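Local coordinates for protein beta-1,4-mannanase (Aplysia kurodai, PDB 3VUP) that probably hydrolyses internal beta-1,4-mannosidic linkages of mannans, as a digestive-fluid enzyme of the sea hare built on a TIM barrel, at residues 198-212 with 244-257. Residues are numbered along the deposited sequence; the frame is centred on the assembly and turned at random. Where two conformers were deposited one is given.
Sequences QDILRFLNWQADAIK and CLRLAGGKQKGVFD. With SO4 (sulfate ion), chain I; SO4 (sulfate ion), chain H.
With chi1 at 175°, which sets CG opposite the backbone N, Asn205 delivers its amide to the loop that follows helix 242-249, while Trp206, CG anti to the carbonyl carbon (chi1 -73°), turns its indole to the helix end and the start of the loop. In this TIM barrel, helix 197-214 packs outside strands 157-161 and 220-224; segment 244-249 crosses segment 198-212 at -100°, and the following loop runs alongside it toward strand 259-262. Three bonds fix the amide: Lys251 N lies in the carbonyl plane on a lone pair of Asn205 OD1 (3.0 Å), and Asn205 ND2 donates to Lys251 O and to Gly254 O, both at 2.9 Å. Lys251 O also accepts from Gly254 N, closing the type I turn 251-254. Asp209 OD1 holds that turn through its anti lone pair, taking Lys253 N at 3.0 Å. Trp206 NE1 donates near its ring plane to Gly249 O. The extended Lys251 chain lays CE over one Trp206 face, a CH-pi contact, opposite Arg202 CG; Lys251 NZ, 3.9 Å from the centroid of the Trp206 five-membered ring, adds a cation-pi contact. At the far end, Lys212 NZ donates to Val255 O and forms a salt bridge with Asp257 OD2 at 2.9 Å, approaching from above the carboxylate plane.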
loop_
_atom_site.group_PDB
_atom_site.type_symbol
_atom_site.label_atom_id
_atom_site.label_comp_id
_atom_site.label_asym_id
_atom_site.label_seq_id
_atom_site.Cartn_x
_atom_site.Cartn_y
_atom_site.Cartn_z
ATOM N N GLN A 198 -3.303 2.960 -19.192
ATOM C CA GLN A 198 -2.370 1.988 -19.752
ATOM C C GLN A 198 -0.968 2.189 -19.157
ATOM O O GLN A 198 -0.281 1.215 -18.825
ATOM C CB GLN A 198 -2.336 2.033 -21.280
ATOM C CG GLN A 198 -1.512 0.906 -21.893
ATOM C CD GLN A 198 -1.546 0.907 -23.410
ATOM O OE1 GLN A 198 -2.292 1.669 -24.022
ATOM N NE2 GLN A 198 -0.729 0.057 -24.023
ATOM N N ASP A 199 -0.555 3.445 -18.992
ATOM C CA ASP A 199 0.750 3.735 -18.415
ATOM C C ASP A 199 0.838 3.300 -16.955
ATOM O O ASP A 199 1.821 2.665 -16.562
ATOM C CB ASP A 199 1.092 5.224 -18.513
ATOM C CG ASP A 199 1.402 5.673 -19.923
ATOM O OD1 ASP A 199 1.947 4.888 -20.722
ATOM O OD2 ASP A 199 1.115 6.844 -20.224
ATOM N N ILE A 200 -0.159 3.639 -16.140
ATOM C CA ILE A 200 -0.087 3.279 -14.724
ATOM C C ILE A 200 -0.192 1.768 -14.532
ATOM O O ILE A 200 0.472 1.204 -13.661
ATOM C CB ILE A 200 -1.122 4.035 -13.834
ATOM C CG1 ILE A 200 -0.587 4.186 -12.409
ATOM C CG2 ILE A 200 -2.477 3.333 -13.809
ATOM C CD1 ILE A 200 0.584 5.140 -12.275
ATOM N N LEU A 201 -0.986 1.098 -15.361
ATOM C CA LEU A 201 -1.107 -0.348 -15.232
ATOM C C LEU A 201 0.175 -1.064 -15.655
ATOM O O LEU A 201 0.531 -2.084 -15.063
ATOM C CB LEU A 201 -2.342 -0.878 -15.958
ATOM C CG LEU A 201 -3.680 -0.422 -15.380
ATOM C CD1 LEU A 201 -4.807 -0.868 -16.298
ATOM C CD2 LEU A 201 -3.871 -0.948 -13.959
ATOM N N ARG A 202 0.867 -0.551 -16.670
ATOM C CA ARG A 202 2.163 -1.107 -17.020
ATOM C C ARG A 202 3.132 -0.927 -15.855
ATOM O O ARG A 202 3.851 -1.850 -15.480
ATOM C CB ARG A 202 2.726 -0.448 -18.277
ATOM C CG ARG A 202 4.148 -0.890 -18.577
ATOM C CD ARG A 202 4.738 -0.186 -19.793
ATOM N NE ARG A 202 4.915 1.248 -19.580
ATOM C CZ ARG A 202 4.184 2.184 -20.174
ATOM N NH1 ARG A 202 3.218 1.843 -21.018
ATOM N NH2 ARG A 202 4.418 3.463 -19.919
ATOM N N PHE A 203 3.150 0.275 -15.293
ATOM C CA PHE A 203 3.997 0.623 -14.152
ATOM C C PHE A 203 3.787 -0.364 -13.008
ATOM O O PHE A 203 4.749 -0.868 -12.426
ATOM C CB PHE A 203 3.644 2.067 -13.762
ATOM C CG PHE A 203 4.334 2.609 -12.531
ATOM C CD1 PHE A 203 5.629 3.107 -12.588
ATOM C CD2 PHE A 203 3.629 2.741 -11.347
ATOM C CE1 PHE A 203 6.226 3.667 -11.461
ATOM C CE2 PHE A 203 4.218 3.291 -10.224
ATOM C CZ PHE A 203 5.512 3.758 -10.278
ATOM N N LEU A 204 2.525 -0.651 -12.711
ATOM C CA LEU A 204 2.192 -1.588 -11.650
ATOM C C LEU A 204 2.515 -3.041 -12.023
ATOM O O LEU A 204 3.131 -3.768 -11.243
ATOM C CB LEU A 204 0.723 -1.426 -11.252
ATOM C CG LEU A 204 0.330 -0.050 -10.690
ATOM C CD1 LEU A 204 -1.184 0.078 -10.584
ATOM C CD2 LEU A 204 0.978 0.202 -9.339
ATOM N N ASN A 205 2.116 -3.455 -13.221
ATOM C CA ASN A 205 2.361 -4.822 -13.680
ATOM C C ASN A 205 3.845 -5.157 -13.672
ATOM O O ASN A 205 4.247 -6.218 -13.191
ATOM C CB ASN A 205 1.772 -5.001 -15.085
ATOM C CG ASN A 205 2.086 -6.355 -15.710
ATOM O OD1 ASN A 205 2.842 -6.447 -16.677
ATOM N ND2 ASN A 205 1.491 -7.412 -15.174
ATOM N N TRP A 206 4.672 -4.263 -14.208
ATOM C CA TRP A 206 6.096 -4.576 -14.307
ATOM C C TRP A 206 6.742 -4.682 -12.931
ATOM O O TRP A 206 7.582 -5.549 -12.698
ATOM C CB TRP A 206 6.831 -3.554 -15.170
ATOM C CG TRP A 206 6.558 -3.681 -16.647
ATOM C CD1 TRP A 206 5.558 -4.399 -17.257
ATOM C CD2 TRP A 206 7.314 -3.076 -17.703
ATOM N NE1 TRP A 206 5.649 -4.266 -18.623
ATOM C CE2 TRP A 206 6.714 -3.458 -18.923
ATOM C CE3 TRP A 206 8.434 -2.239 -17.733
ATOM C CZ2 TRP A 206 7.202 -3.031 -20.160
ATOM C CZ3 TRP A 206 8.911 -1.817 -18.958
ATOM C CH2 TRP A 206 8.299 -2.217 -20.155
ATOM N N GLN A 207 6.352 -3.810 -12.008
ATOM C CA GLN A 207 6.932 -3.886 -10.675
ATOM C C GLN A 207 6.465 -5.127 -9.919
ATOM O O GLN A 207 7.263 -5.794 -9.260
ATOM C CB GLN A 207 6.658 -2.612 -9.885
ATOM C CG GLN A 207 7.370 -1.389 -10.434
ATOM C CD GLN A 207 7.014 -0.151 -9.647
ATOM O OE1 GLN A 207 7.679 0.185 -8.672
ATOM N NE2 GLN A 207 5.937 0.514 -10.041
ATOM N N ALA A 208 5.177 -5.433 -9.999
ATOM C CA ALA A 208 4.672 -6.619 -9.329
ATOM C C ALA A 208 5.358 -7.883 -9.845
ATOM O O ALA A 208 5.707 -8.763 -9.068
ATOM C CB ALA A 208 3.160 -6.721 -9.475
ATOM N N ASP A 209 5.559 -7.953 -11.159
ATOM C CA ASP A 209 6.193 -9.119 -11.756
ATOM C C ASP A 209 7.653 -9.217 -11.331
ATOM O O ASP A 209 8.147 -10.300 -11.021
ATOM C CB ASP A 209 6.075 -9.080 -13.278
ATOM C CG ASP A 209 6.644 -10.323 -13.941
ATOM O OD1 ASP A 209 5.919 -11.335 -14.066
ATOM O OD2 ASP A 209 7.819 -10.276 -14.359
ATOM N N ALA A 210 8.341 -8.083 -11.290
ATOM C CA ALA A 210 9.730 -8.068 -10.854
ATOM C C ALA A 210 9.860 -8.565 -9.417
ATOM O O ALA A 210 10.756 -9.351 -9.100
ATOM C CB ALA A 210 10.307 -6.671 -10.988
ATOM N N ILE A 211 8.965 -8.106 -8.549
ATOM C CA ILE A 211 8.987 -8.537 -7.158
ATOM C C ILE A 211 8.813 -10.050 -7.041
ATOM O O ILE A 211 9.584 -10.728 -6.363
ATOM C CB ILE A 211 7.930 -7.788 -6.323
ATOM C CG1 ILE A 211 8.315 -6.311 -6.190
ATOM C CG2 ILE A 211 7.756 -8.440 -4.945
ATOM C CD1 ILE A 211 7.216 -5.448 -5.657
ATOM N N LYS A 212 7.807 -10.584 -7.723
ATOM C CA LYS A 212 7.497 -12.004 -7.595
ATOM C C LYS A 212 8.337 -12.943 -8.470
ATOM O O LYS A 212 8.205 -14.165 -8.383
ATOM C CB LYS A 212 5.999 -12.251 -7.705
ATOM C CG LYS A 212 5.281 -11.766 -6.450
ATOM C CD LYS A 212 3.788 -12.057 -6.453
ATOM C CE LYS A 212 3.028 -11.070 -7.322
ATOM N NZ LYS A 212 1.566 -11.324 -7.263
ATOM N N CYS A 244 -6.400 -6.786 -16.316
ATOM C CA CYS A 244 -6.009 -5.438 -16.720
ATOM C C CYS A 244 -4.517 -5.195 -16.596
ATOM O O CYS A 244 -3.910 -4.575 -17.472
ATOM C CB CYS A 244 -6.792 -4.388 -15.931
ATOM S SG CYS A 244 -8.552 -4.349 -16.378
ATOM N N LEU A 245 -3.916 -5.679 -15.516
ATOM C CA LEU A 245 -2.482 -5.502 -15.335
ATOM C C LEU A 245 -1.702 -6.253 -16.415
ATOM O O LEU A 245 -0.774 -5.708 -17.022
ATOM C CB LEU A 245 -2.061 -5.961 -13.943
ATOM C CG LEU A 245 -2.553 -5.046 -12.821
ATOM C CD1 LEU A 245 -2.588 -5.795 -11.504
ATOM C CD2 LEU A 245 -1.652 -3.851 -12.701
ATOM N N ARG A 246 -2.079 -7.509 -16.659
ATOM C CA ARG A 246 -1.414 -8.311 -17.682
ATOM C C ARG A 246 -1.631 -7.731 -19.079
ATOM O O ARG A 246 -0.733 -7.773 -19.924
ATOM C CB ARG A 246 -1.893 -9.763 -17.627
ATOM C CG ARG A 246 -1.453 -10.507 -16.379
ATOM C CD ARG A 246 -2.143 -11.857 -16.270
ATOM N NE ARG A 246 -1.646 -12.593 -15.118
ATOM C CZ ARG A 246 -2.353 -13.478 -14.427
ATOM N NH1 ARG A 246 -3.611 -13.748 -14.770
ATOM N NH2 ARG A 246 -1.796 -14.091 -13.391
ATOM N N LEU A 247 -2.816 -7.189 -19.330
ATOM C CA LEU A 247 -3.081 -6.585 -20.631
ATOM C C LEU A 247 -2.128 -5.423 -20.875
ATOM O O LEU A 247 -1.531 -5.299 -21.940
ATOM C CB LEU A 247 -4.528 -6.093 -20.717
ATOM C CG LEU A 247 -4.878 -5.372 -22.018
ATOM C CD1 LEU A 247 -4.869 -6.329 -23.192
ATOM C CD2 LEU A 247 -6.230 -4.715 -21.886
ATOM N N ALA A 248 -1.982 -4.568 -19.872
ATOM C CA ALA A 248 -1.204 -3.342 -20.027
ATOM C C ALA A 248 0.296 -3.591 -20.115
ATOM O O ALA A 248 0.998 -2.912 -20.865
ATOM C CB ALA A 248 -1.490 -2.397 -18.888
ATOM N N GLY A 249 0.790 -4.545 -19.330
ATOM C CA GLY A 249 2.222 -4.763 -19.218
ATOM C C GLY A 249 2.777 -6.069 -19.757
ATOM O O GLY A 249 3.980 -6.177 -19.995
ATOM N N GLY A 250 1.917 -7.071 -19.916
ATOM C CA GLY A 250 2.321 -8.338 -20.500
ATOM C C GLY A 250 3.039 -9.321 -19.595
ATOM O O GLY A 250 3.387 -10.406 -20.040
ATOM N N LYS A 251 3.266 -8.966 -18.336
ATOM C CA LYS A 251 4.066 -9.826 -17.472
ATOM C C LYS A 251 3.162 -10.649 -16.549
ATOM O O LYS A 251 2.378 -10.106 -15.768
ATOM C CB LYS A 251 5.105 -8.990 -16.719
ATOM C CG LYS A 251 5.972 -8.154 -17.667
ATOM C CD LYS A 251 7.210 -7.605 -16.980
ATOM C CE LYS A 251 8.062 -6.781 -17.934
ATOM N NZ LYS A 251 9.317 -6.293 -17.279
ATOM N N GLN A 252 3.279 -11.968 -16.663
ATOM C CA GLN A 252 2.284 -12.893 -16.121
ATOM C C GLN A 252 2.093 -12.803 -14.615
ATOM O O GLN A 252 0.972 -12.905 -14.119
ATOM C CB GLN A 252 2.613 -14.333 -16.531
ATOM C CG GLN A 252 1.569 -15.371 -16.111
ATOM C CD GLN A 252 0.215 -15.180 -16.787
ATOM O OE1 GLN A 252 0.084 -14.436 -17.764
ATOM N NE2 GLN A 252 -0.799 -15.857 -16.264
ATOM N N LYS A 253 3.180 -12.618 -13.878
ATOM C CA LYS A 253 3.053 -12.602 -12.429
ATOM C C LYS A 253 2.844 -11.203 -11.859
ATOM O O LYS A 253 2.800 -11.036 -10.639
ATOM C CB LYS A 253 4.221 -13.332 -11.764
ATOM C CG LYS A 253 4.234 -14.822 -12.095
ATOM C CD LYS A 253 4.665 -15.680 -10.914
ATOM C CE LYS A 253 6.160 -15.599 -10.691
ATOM N NZ LYS A 253 6.643 -16.622 -9.716
ATOM N N GLY A 254 2.653 -10.215 -12.732
ATOM C CA GLY A 254 2.485 -8.843 -12.295
ATOM C C GLY A 254 1.057 -8.508 -11.920
ATOM O O GLY A 254 0.426 -7.644 -12.533
ATOM N N VAL A 255 0.562 -9.196 -10.894
ATOM C CA VAL A 255 -0.803 -9.035 -10.416
ATOM C C VAL A 255 -0.773 -8.833 -8.909
ATOM O O VAL A 255 0.230 -9.114 -8.255
ATOM C CB VAL A 255 -1.692 -10.250 -10.781
ATOM C CG1 VAL A 255 -1.634 -10.513 -12.279
ATOM C CG2 VAL A 255 -1.265 -11.482 -9.992
ATOM N N PHE A 256 -1.857 -8.308 -8.354
ATOM C CA PHE A 256 -1.948 -8.133 -6.916
ATOM C C PHE A 256 -2.411 -9.403 -6.226
ATOM O O PHE A 256 -3.275 -10.123 -6.722
ATOM C CB PHE A 256 -2.882 -6.969 -6.592
ATOM C CG PHE A 256 -2.383 -5.664 -7.114
ATOM C CD1 PHE A 256 -1.095 -5.244 -6.805
ATOM C CD2 PHE A 256 -3.156 -4.872 -7.953
ATOM C CE1 PHE A 256 -0.596 -4.059 -7.299
ATOM C CE2 PHE A 256 -2.653 -3.681 -8.454
ATOM C CZ PHE A 256 -1.374 -3.277 -8.133
ATOM N N ASP A 257 -1.819 -9.675 -5.072
ATOM C CA ASP A 257 -2.260 -10.773 -4.219
ATOM C C ASP A 257 -3.445 -10.402 -3.340
ATOM O O ASP A 257 -4.257 -11.254 -2.988
ATOM C CB ASP A 257 -1.101 -11.246 -3.351
ATOM C CG ASP A 257 0.025 -11.784 -4.180
ATOM O OD1 ASP A 257 -0.082 -12.970 -4.564
ATOM O OD2 ASP A 257 0.976 -11.025 -4.479
HETATM S S SO4 I . -5.606 -12.768 -18.221
HETATM O O1 SO4 I . -4.440 -12.131 -18.835
HETATM O O2 SO4 I . -5.552 -12.622 -16.767
HETATM O O3 SO4 I . -6.822 -12.162 -18.754
HETATM O O4 SO4 I . -5.593 -14.190 -18.543
HETATM S S SO4 H . 12.395 -8.472 -16.714
HETATM O O1 SO4 H . 12.637 -7.034 -16.634
HETATM O O2 SO4 H . 11.063 -8.741 -17.274
HETATM O O3 SO4 H . 13.399 -9.100 -17.567
HETATM O O4 SO4 H . 12.489 -9.045 -15.372
HETATM O O HOH W 1 9.557 -6.069 -14.691
HETATM O O HOH W 2 1.266 -13.619 -8.850
#